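Local coordinates for Ctr9 protein (Myceliophthora thermophila, PDB 6AF0) that probably binds the RNA polymerase II complex and is built largely of tetratricopeptide-type helical repeats, at residues D574-Y588 / T600-A614. Sequence-based numbering, arbitrary orientation.
Sequences DALLTTIPFNLGRSY and TYEQLLSRHSDYTDA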
ATOM      1  N   ASP A 574     -20.592 -27.984   2.850  1.00 99.12           N
ATOM      2  CA  ASP A 574     -20.215 -29.119   3.681  1.00 93.98           C
ATOM      3  C   ASP A 574     -18.842 -28.893   4.315  1.00 96.15           C
ATOM      4  O   ASP A 574     -18.671 -29.158   5.502  1.00107.20           O
ATOM      5  CB  ASP A 574     -20.272 -30.443   2.909  1.00101.29           C
ATOM      6  CG  ASP A 574     -19.751 -31.656   3.735  1.00111.84           C
ATOM      7  OD1 ASP A 574     -19.614 -31.529   4.971  1.00129.14           O
ATOM      8  OD2 ASP A 574     -19.484 -32.746   3.167  1.00101.48           O
ATOM      9  N   ALA A 575     -17.877 -28.386   3.550  1.00 92.25           N
ATOM     10  CA  ALA A 575     -16.572 -27.994   4.129  1.00 98.83           C
ATOM     11  C   ALA A 575     -16.690 -26.939   5.248  1.00104.77           C
ATOM     12  O   ALA A 575     -16.123 -27.089   6.332  1.00114.70           O
ATOM     13  CB  ALA A 575     -15.635 -27.486   3.055  1.00 95.88           C
ATOM     14  N   LEU A 576     -17.429 -25.873   4.980  1.00 97.01           N
ATOM     15  CA  LEU A 576     -17.671 -24.840   5.981  1.00 90.84           C
ATOM     16  C   LEU A 576     -18.475 -25.371   7.175  1.00 97.68           C
ATOM     17  O   LEU A 576     -18.345 -24.878   8.305  1.00 97.59           O
ATOM     18  CB  LEU A 576     -18.409 -23.660   5.349  1.00 90.25           C
ATOM     19  CG  LEU A 576     -17.545 -22.611   4.647  1.00 94.34           C
ATOM     20  CD1 LEU A 576     -16.639 -23.185   3.559  1.00 94.60           C
ATOM     21  CD2 LEU A 576     -18.460 -21.545   4.074  1.00 99.82           C
ATOM     22  N   LEU A 577     -19.319 -26.366   6.918  1.00 95.49           N
ATOM     23  CA  LEU A 577     -20.100 -27.005   7.984  1.00 97.47           C
ATOM     24  C   LEU A 577     -19.310 -28.084   8.733  1.00 99.25           C
ATOM     25  O   LEU A 577     -19.854 -28.720   9.636  1.00 90.44           O
ATOM     26  CB  LEU A 577     -21.389 -27.608   7.418  1.00103.71           C
ATOM     27  CG  LEU A 577     -22.715 -26.838   7.498  1.00105.73           C
ATOM     28  CD1 LEU A 577     -23.285 -26.912   8.910  1.00110.27           C
ATOM     29  CD2 LEU A 577     -22.585 -25.392   7.052  1.00107.77           C
ATOM     30  N   THR A 578     -18.061 -28.321   8.319  1.00104.50           N
ATOM     31  CA  THR A 578     -17.115 -29.137   9.091  1.00108.24           C
ATOM     32  C   THR A 578     -16.150 -28.227   9.850  1.00 96.57           C
ATOM     33  O   THR A 578     -15.952 -28.392  11.051  1.00102.80           O
ATOM     34  CB  THR A 578     -16.330 -30.167   8.228  1.00112.99           C
ATOM     35  OG1 THR A 578     -15.467 -29.497   7.301  1.00122.35           O
ATOM     36  CG2 THR A 578     -17.287 -31.100   7.477  1.00109.80           C
ATOM     37  N   THR A 579     -15.563 -27.263   9.151  1.00 81.85           N
ATOM     38  CA  THR A 579     -14.649 -26.318   9.779  1.00 81.85           C
ATOM     39  C   THR A 579     -15.348 -25.531  10.896  1.00 81.79           C
ATOM     40  O   THR A 579     -14.990 -25.668  12.069  1.00 79.15           O
ATOM     41  CB  THR A 579     -14.035 -25.355   8.743  1.00 79.39           C
ATOM     42  OG1 THR A 579     -13.087 -26.067   7.951  1.00 90.67           O
ATOM     43  CG2 THR A 579     -13.308 -24.238   9.397  1.00 74.07           C
ATOM     44  N   ILE A 580     -16.353 -24.735  10.539  1.00 77.55           N
ATOM     45  CA  ILE A 580     -16.933 -23.761  11.473  1.00 71.19           C
ATOM     46  C   ILE A 580     -17.450 -24.380  12.775  1.00 74.24           C
ATOM     47  O   ILE A 580     -17.217 -23.812  13.840  1.00 85.24           O
ATOM     48  CB  ILE A 580     -18.038 -22.911  10.835  1.00 68.72           C
ATOM     49  CG1 ILE A 580     -17.476 -22.124   9.668  1.00 69.22           C
ATOM     50  CG2 ILE A 580     -18.618 -21.932  11.850  1.00 67.10           C
ATOM     51  CD1 ILE A 580     -18.535 -21.389   8.882  1.00 74.50           C
ATOM     52  N   PRO A 581     -18.146 -25.530  12.713  1.00 70.68           N
ATOM     53  CA  PRO A 581     -18.567 -26.153  13.978  1.00 72.32           C
ATOM     54  C   PRO A 581     -17.435 -26.682  14.862  1.00 72.72           C
ATOM     55  O   PRO A 581     -17.629 -26.907  16.059  1.00 68.38           O
ATOM     56  CB  PRO A 581     -19.444 -27.314  13.522  1.00 72.19           C
ATOM     57  CG  PRO A 581     -19.994 -26.836  12.235  1.00 79.49           C
ATOM     58  CD  PRO A 581     -18.822 -26.158  11.572  1.00 77.05           C
ATOM     59  N   PHE A 582     -16.271 -26.911  14.278  1.00 74.35           N
ATOM     60  CA  PHE A 582     -15.117 -27.194  15.089  1.00 77.50           C
ATOM     61  C   PHE A 582     -14.744 -25.928  15.818  1.00 77.30           C
ATOM     62  O   PHE A 582     -14.542 -25.939  17.029  1.00 90.91           O
ATOM     63  CB  PHE A 582     -13.936 -27.682  14.262  1.00 80.82           C
ATOM     64  CG  PHE A 582     -12.653 -27.715  15.037  1.00 75.93           C
ATOM     65  CD1 PHE A 582     -12.404 -28.750  15.930  1.00 74.93           C
ATOM     66  CD2 PHE A 582     -11.721 -26.689  14.913  1.00 70.60           C
ATOM     67  CE1 PHE A 582     -11.231 -28.777  16.675  1.00 76.32           C
ATOM     68  CE2 PHE A 582     -10.546 -26.720  15.634  1.00 71.59           C
ATOM     69  CZ  PHE A 582     -10.301 -27.764  16.521  1.00 76.11           C
ATOM     70  N   ASN A 583     -14.676 -24.840  15.069  1.00 73.91           N
ATOM     71  CA  ASN A 583     -14.343 -23.546  15.639  1.00 75.08           C
ATOM     72  C   ASN A 583     -15.308 -23.243  16.782  1.00 71.18           C
ATOM     73  O   ASN A 583     -14.886 -22.830  17.864  1.00 76.03           O
ATOM     74  CB  ASN A 583     -14.373 -22.423  14.593  1.00 72.02           C
ATOM     75  CG  ASN A 583     -13.346 -22.616  13.503  1.00 71.40           C
ATOM     76  OD1 ASN A 583     -12.367 -21.911  13.436  1.00 72.89           O
ATOM     77  ND2 ASN A 583     -13.570 -23.575  12.649  1.00 79.77           N
ATOM     78  N   LEU A 584     -16.590 -23.497  16.547  1.00 64.06           N
ATOM     79  CA  LEU A 584     -17.622 -23.260  17.553  1.00 63.84           C
ATOM     80  C   LEU A 584     -17.421 -24.108  18.809  1.00 63.60           C
ATOM     81  O   LEU A 584     -17.601 -23.626  19.932  1.00 61.82           O
ATOM     82  CB  LEU A 584     -19.002 -23.531  16.963  1.00 66.35           C
ATOM     83  CG  LEU A 584     -20.157 -23.342  17.952  1.00 73.79           C
ATOM     84  CD1 LEU A 584     -20.290 -21.887  18.395  1.00 72.14           C
ATOM     85  CD2 LEU A 584     -21.460 -23.814  17.347  1.00 77.76           C
ATOM     86  N   GLY A 585     -17.042 -25.371  18.610  1.00 68.65           N
ATOM     87  CA  GLY A 585     -16.731 -26.283  19.719  1.00 67.56           C
ATOM     88  C   GLY A 585     -15.529 -25.819  20.504  1.00 69.89           C
ATOM     89  O   GLY A 585     -15.520 -25.829  21.747  1.00 68.14           O
ATOM     90  N   ARG A 586     -14.521 -25.393  19.752  1.00 67.84           N
ATOM     91  CA  ARG A 586     -13.317 -24.807  20.315  1.00 66.66           C
ATOM     92  C   ARG A 586     -13.596 -23.560  21.129  1.00 65.97           C
ATOM     93  O   ARG A 586     -12.951 -23.331  22.136  1.00 65.10           O
ATOM     94  CB  ARG A 586     -12.341 -24.449  19.195  1.00 66.24           C
ATOM     95  CG  ARG A 586     -10.924 -24.192  19.679  1.00 65.07           C
ATOM     96  CD  ARG A 586     -10.280 -25.469  20.142  1.00 62.46           C
ATOM     97  NE  ARG A 586      -9.048 -25.217  20.865  1.00 63.46           N
ATOM     98  CZ  ARG A 586      -8.975 -24.984  22.163  1.00 60.50           C
ATOM     99  NH1 ARG A 586     -10.070 -24.949  22.899  1.00 66.07           N
ATOM    100  NH2 ARG A 586      -7.797 -24.802  22.723  1.00 65.32           N
ATOM    101  N   SER A 587     -14.532 -22.750  20.655  1.00 68.34           N
ATOM    102  CA  SER A 587     -14.905 -21.511  21.314  1.00 74.06           C
ATOM    103  C   SER A 587     -15.640 -21.808  22.595  1.00 73.82           C
ATOM    104  O   SER A 587     -15.340 -21.221  23.631  1.00 77.51           O
ATOM    105  CB  SER A 587     -15.788 -20.658  20.407  1.00 77.08           C
ATOM    106  OG  SER A 587     -15.916 -19.360  20.941  1.00 79.97           O
ATOM    107  N   TYR A 588     -16.599 -22.725  22.521  1.00 75.16           N
ATOM    108  CA  TYR A 588     -17.299 -23.235  23.725  1.00 74.00           C
ATOM    109  C   TYR A 588     -16.298 -23.718  24.754  1.00 65.76           C
ATOM    110  O   TYR A 588     -16.323 -23.358  25.912  1.00 69.40           O
ATOM    111  CB  TYR A 588     -18.221 -24.411  23.371  1.00 72.16           C
ATOM    112  CG  TYR A 588     -19.561 -24.044  22.753  1.00 74.97           C
ATOM    113  CD1 TYR A 588     -20.283 -22.935  23.201  1.00 81.93           C
ATOM    114  CD2 TYR A 588     -20.126 -24.823  21.746  1.00 72.46           C
ATOM    115  CE1 TYR A 588     -21.513 -22.598  22.649  1.00 82.28           C
ATOM    116  CE2 TYR A 588     -21.360 -24.490  21.192  1.00 80.64           C
ATOM    117  CZ  TYR A 588     -22.051 -23.381  21.651  1.00 82.47           C
ATOM    118  OH  TYR A 588     -23.273 -23.046  21.115  1.00 81.87           O
ATOM    119  N   THR A 600     -21.058 -30.548  20.535  1.00 86.70           N
ATOM    120  CA  THR A 600     -20.901 -29.971  19.201  1.00 91.40           C
ATOM    121  C   THR A 600     -19.828 -30.716  18.410  1.00 91.00           C
ATOM    122  O   THR A 600     -20.025 -31.010  17.230  1.00 92.71           O
ATOM    123  CB  THR A 600     -20.551 -28.467  19.222  1.00 89.14           C
ATOM    124  OG1 THR A 600     -19.198 -28.294  19.616  1.00 91.83           O
ATOM    125  CG2 THR A 600     -21.433 -27.688  20.164  1.00 83.99           C
ATOM    126  N   TYR A 601     -18.693 -30.997  19.063  1.00 90.10           N
ATOM    127  CA  TYR A 601     -17.638 -31.829  18.475  1.00 86.15           C
ATOM    128  C   TYR A 601     -18.220 -33.162  18.035  1.00 89.59           C
ATOM    129  O   TYR A 601     -18.049 -33.586  16.900  1.00 90.81           O
ATOM    130  CB  TYR A 601     -16.519 -32.099  19.481  1.00 84.01           C
ATOM    131  CG  TYR A 601     -15.544 -30.961  19.716  1.00 80.89           C
ATOM    132  CD1 TYR A 601     -15.231 -30.044  18.720  1.00 76.98           C
ATOM    133  CD2 TYR A 601     -14.880 -30.841  20.933  1.00 75.88           C
ATOM    134  CE1 TYR A 601     -14.326 -29.018  18.955  1.00 73.98           C
ATOM    135  CE2 TYR A 601     -13.971 -29.830  21.158  1.00 68.43           C
ATOM    136  CZ  TYR A 601     -13.712 -28.926  20.181  1.00 67.10           C
ATOM    137  OH  TYR A 601     -12.826 -27.935  20.459  1.00 72.97           O
ATOM    138  N   GLU A 602     -18.941 -33.796  18.947  1.00 90.03           N
ATOM    139  CA  GLU A 602     -19.599 -35.056  18.667  1.00 92.81           C
ATOM    140  C   GLU A 602     -20.587 -34.997  17.505  1.00 94.26           C
ATOM    141  O   GLU A 602     -20.581 -35.879  16.662  1.00100.69           O
ATOM    142  CB  GLU A 602     -20.318 -35.544  19.915  1.00101.06           C
ATOM    143  CG  GLU A 602     -19.378 -35.786  21.078  1.00104.96           C
ATOM    144  CD  GLU A 602     -19.859 -36.873  21.999  1.00106.77           C
ATOM    145  OE1 GLU A 602     -20.924 -36.699  22.644  1.00 98.95           O
ATOM    146  OE2 GLU A 602     -19.148 -37.900  22.064  1.00116.41           O
ATOM    147  N   GLN A 603     -21.425 -33.965  17.456  1.00 94.58           N
ATOM    148  CA  GLN A 603     -22.402 -33.828  16.376  1.00 92.75           C
ATOM    149  C   GLN A 603     -21.700 -33.658  15.050  1.00 89.19           C
ATOM    150  O   GLN A 603     -22.078 -34.255  14.059  1.00 93.79           O
ATOM    151  CB  GLN A 603     -23.319 -32.640  16.612  1.00 99.79           C
ATOM    152  CG  GLN A 603     -24.404 -32.493  15.554  1.00111.25           C
ATOM    153  CD  GLN A 603     -23.964 -31.734  14.304  1.00116.99           C
ATOM    154  OE1 GLN A 603     -22.828 -31.247  14.208  1.00114.75           O
ATOM    155  NE2 GLN A 603     -24.876 -31.624  13.336  1.00121.60           N
ATOM    156  N   LEU A 604     -20.692 -32.801  15.040  1.00104.47           N
ATOM    157  CA  LEU A 604     -19.809 -32.641  13.884  1.00107.79           C
ATOM    158  C   LEU A 604     -19.171 -33.967  13.484  1.00106.56           C
ATOM    159  O   LEU A 604     -18.987 -34.232  12.294  1.00108.50           O
ATOM    160  CB  LEU A 604     -18.703 -31.626  14.199  1.00102.95           C
ATOM    161  CG  LEU A 604     -17.502 -31.652  13.248  1.00102.08           C
ATOM    162  CD1 LEU A 604     -17.933 -31.240  11.846  1.00104.88           C
ATOM    163  CD2 LEU A 604     -16.392 -30.758  13.762  1.00 95.89           C
ATOM    164  N   LEU A 605     -18.802 -34.765  14.488  1.00105.02           N
ATOM    165  CA  LEU A 605     -18.195 -36.084  14.269  1.00112.26           C
ATOM    166  C   LEU A 605     -19.205 -37.127  13.778  1.00121.20           C
ATOM    167  O   LEU A 605     -18.910 -37.903  12.872  1.00137.94           O
ATOM    168  CB  LEU A 605     -17.487 -36.603  15.531  1.00105.22           C
ATOM    169  CG  LEU A 605     -16.097 -36.057  15.908  1.00 96.85           C
ATOM    170  CD1 LEU A 605     -15.577 -36.761  17.152  1.00 89.16           C
ATOM    171  CD2 LEU A 605     -15.078 -36.181  14.787  1.00 90.92           C
ATOM    172  N   SER A 606     -20.398 -37.138  14.360  1.00117.35           N
ATOM    173  CA  SER A 606     -21.455 -38.057  13.920  1.00110.63           C
ATOM    174  C   SER A 606     -21.677 -37.940  12.400  1.00105.04           C
ATOM    175  O   SER A 606     -21.745 -38.944  11.685  1.00117.96           O
ATOM    176  CB  SER A 606     -22.761 -37.804  14.700  1.00106.79           C
ATOM    177  OG  SER A 606     -23.469 -36.655  14.242  1.00106.06           O
ATOM    178  N   ARG A 607     -21.762 -36.709  11.919  1.00 93.63           N
ATOM    179  CA  ARG A 607     -21.873 -36.444  10.501  1.00100.65           C
ATOM    180  C   ARG A 607     -20.513 -36.622   9.795  1.00103.18           C
ATOM    181  O   ARG A 607     -20.437 -36.791   8.570  1.00108.80           O
ATOM    182  CB  ARG A 607     -22.430 -35.032  10.286  1.00109.22           C
ATOM    183  CG  ARG A 607     -21.714 -34.248   9.205  1.00123.13           C
ATOM    184  CD  ARG A 607     -22.228 -32.839   9.095  1.00128.02           C
ATOM    185  NE  ARG A 607     -21.655 -32.209   7.915  1.00130.39           N
ATOM    186  CZ  ARG A 607     -22.139 -31.118   7.338  1.00132.23           C
ATOM    187  NH1 ARG A 607     -23.214 -30.504   7.830  1.00134.82           N
ATOM    188  NH2 ARG A 607     -21.547 -30.637   6.260  1.00134.58           N
ATOM    189  N   HIS A 608     -19.434 -36.564  10.559  1.00103.41           N
ATOM    190  CA  HIS A 608     -18.115 -36.518   9.963  1.00107.95           C
ATOM    191  C   HIS A 608     -17.031 -36.851  10.981  1.00 99.75           C
ATOM    192  O   HIS A 608     -16.360 -35.962  11.492  1.00 99.76           O
ATOM    193  CB  HIS A 608     -17.892 -35.126   9.357  1.00116.12           C
ATOM    194  CG  HIS A 608     -16.974 -35.125   8.178  1.00124.09           C
ATOM    195  ND1 HIS A 608     -17.237 -34.407   7.028  1.00124.10           N
ATOM    196  CD2 HIS A 608     -15.799 -35.765   7.965  1.00114.69           C
ATOM    197  CE1 HIS A 608     -16.257 -34.595   6.162  1.00118.93           C
ATOM    198  NE2 HIS A 608     -15.374 -35.416   6.704  1.00123.73           N
ATOM    199  N   SER A 609     -16.859 -38.145  11.246  1.00100.75           N
ATOM    200  CA  SER A 609     -16.020 -38.630  12.353  1.00114.52           C
ATOM    201  C   SER A 609     -14.526 -38.752  12.041  1.00112.97           C
ATOM    202  O   SER A 609     -13.738 -39.120  12.920  1.00114.87           O
ATOM    203  CB  SER A 609     -16.540 -39.985  12.858  1.00125.12           C
ATOM    204  OG  SER A 609     -15.720 -40.513  13.893  1.00134.34           O
ATOM    205  N   ASP A 610     -14.146 -38.438  10.806  1.00107.43           N
ATOM    206  CA  ASP A 610     -12.747 -38.501  10.364  1.00104.25           C
ATOM    207  C   ASP A 610     -12.054 -37.139  10.404  1.00108.59           C
ATOM    208  O   ASP A 610     -10.865 -37.058  10.080  1.00106.13           O
ATOM    209  CB  ASP A 610     -12.678 -39.055   8.958  1.00109.71           C
ATOM    210  CG  ASP A 610     -13.891 -38.710   8.161  1.00123.71           C
ATOM    211  OD1 ASP A 610     -14.999 -38.734   8.746  1.00131.10           O
ATOM    212  OD2 ASP A 610     -13.751 -38.432   6.952  1.00135.19           O
ATOM    213  N   TYR A 611     -12.799 -36.081  10.765  1.00113.60           N
ATOM    214  CA  TYR A 611     -12.204 -34.769  11.109  1.00104.06           C
ATOM    215  C   TYR A 611     -11.507 -34.907  12.445  1.00102.71           C
ATOM    216  O   TYR A 611     -12.156 -34.949  13.488  1.00101.10           O
ATOM    217  CB  TYR A 611     -13.259 -33.671  11.203  1.00 97.12           C
ATOM    218  CG  TYR A 611     -12.688 -32.264  11.119  1.00 92.30           C
ATOM    219  CD1 TYR A 611     -12.626 -31.447  12.237  1.00 93.54           C
ATOM    220  CD2 TYR A 611     -12.226 -31.747   9.914  1.00 86.88           C
ATOM    221  CE1 TYR A 611     -12.126 -30.158  12.163  1.00 90.42           C
ATOM    222  CE2 TYR A 611     -11.720 -30.456   9.832  1.00 87.20           C
ATOM    223  CZ  TYR A 611     -11.673 -29.664  10.966  1.00 86.57           C
ATOM    224  OH  TYR A 611     -11.178 -28.377  10.943  1.00 74.25           O
ATOM    225  N   THR A 612     -10.182 -34.979  12.410  1.00100.10           N
ATOM    226  CA  THR A 612      -9.431 -35.525  13.538  1.00100.06           C
ATOM    227  C   THR A 612      -9.150 -34.512  14.629  1.00 96.14           C
ATOM    228  O   THR A 612      -9.176 -34.860  15.812  1.00 87.24           O
ATOM    229  CB  THR A 612      -8.129 -36.177  13.067  1.00103.84           C
ATOM    230  OG1 THR A 612      -7.513 -35.360  12.067  1.00110.31           O
ATOM    231  CG2 THR A 612      -8.441 -37.505  12.463  1.00107.05           C
ATOM    232  N   ASP A 613      -8.905 -33.263  14.225  1.00 94.93           N
ATOM    233  CA  ASP A 613      -8.687 -32.163  15.168  1.00 87.50           C
ATOM    234  C   ASP A 613      -9.837 -32.116  16.186  1.00 87.18           C
ATOM    235  O   ASP A 613      -9.633 -31.811  17.369  1.00 80.23           O
ATOM    236  CB  ASP A 613      -8.518 -30.816  14.428  1.00 83.49           C
ATOM    237  CG  ASP A 613      -7.054 -30.580  13.908  1.00 89.75           C
ATOM    238  OD1 ASP A 613      -6.125 -31.378  14.211  1.00 86.00           O
ATOM    239  OD2 ASP A 613      -6.820 -29.580  13.190  1.00 78.18           O
ATOM    240  N   ALA A 614     -11.041 -32.452  15.735  1.00 84.89           N
ATOM    241  CA  ALA A 614     -12.174 -32.541  16.645  1.00 85.81           C
ATOM    242  C   ALA A 614     -11.949 -33.589  17.718  1.00 84.72           C
ATOM    243  O   ALA A 614     -12.073 -33.308  18.892  1.00 87.06           O
ATOM    244  CB  ALA A 614     -13.445 -32.838  15.893  1.00 85.49           C
TER
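F582 and Y601 meet inside a predicted tetratricopeptide repeat, where 574-588 packs antiparallel against 600-607, axes 9.0 Å apart at closest approach and their directions 160° apart, and the chain then turns through H608–Y611 into helix 612-625. F582, whose CG is turned away from its backbone N (chi1 168°), fits as a knob among Y601, L604, D613 and A614. Its ring lies nearly parallel to that of Y601 but slid aside, CD1 of F582 standing 3.6 Å from CE1 of Y601. Y611 turns its edge toward the F582 face in an offset edge-to-face pair, planes at 64°, completing an aromatic cluster. L604 wedges its two methyls against the T578 backbone, CD1 3.6 Å from T578 O, while CD2 reaches CB of F582. Farther along, the CA atoms of G585 and T600 lie 5.6 Å apart; the glycine leaves room there for T600 OG1 and the Y601 ring. Y601 runs alongside the G585–R586 backbone, and its hydroxyl hydrogen-bonds E589 of the same helix as F582. Replacing Y601 by alanine would probably leave one flank of F582 without its aromatic neighbour and E589 without this hydroxyl partner. At the other end, extended R607 crosses L577 and forms a salt bridge from NH2 to OD1 of D574. Y611 OH hydrogen-bonds an acidic side chain of one partner protein, and D613 OD2 forms a salt bridge with a basic side chain of another. The pair thus combines an aromatic and aliphatic interior with a charged clasp at one end, and presents polar groups to its partners.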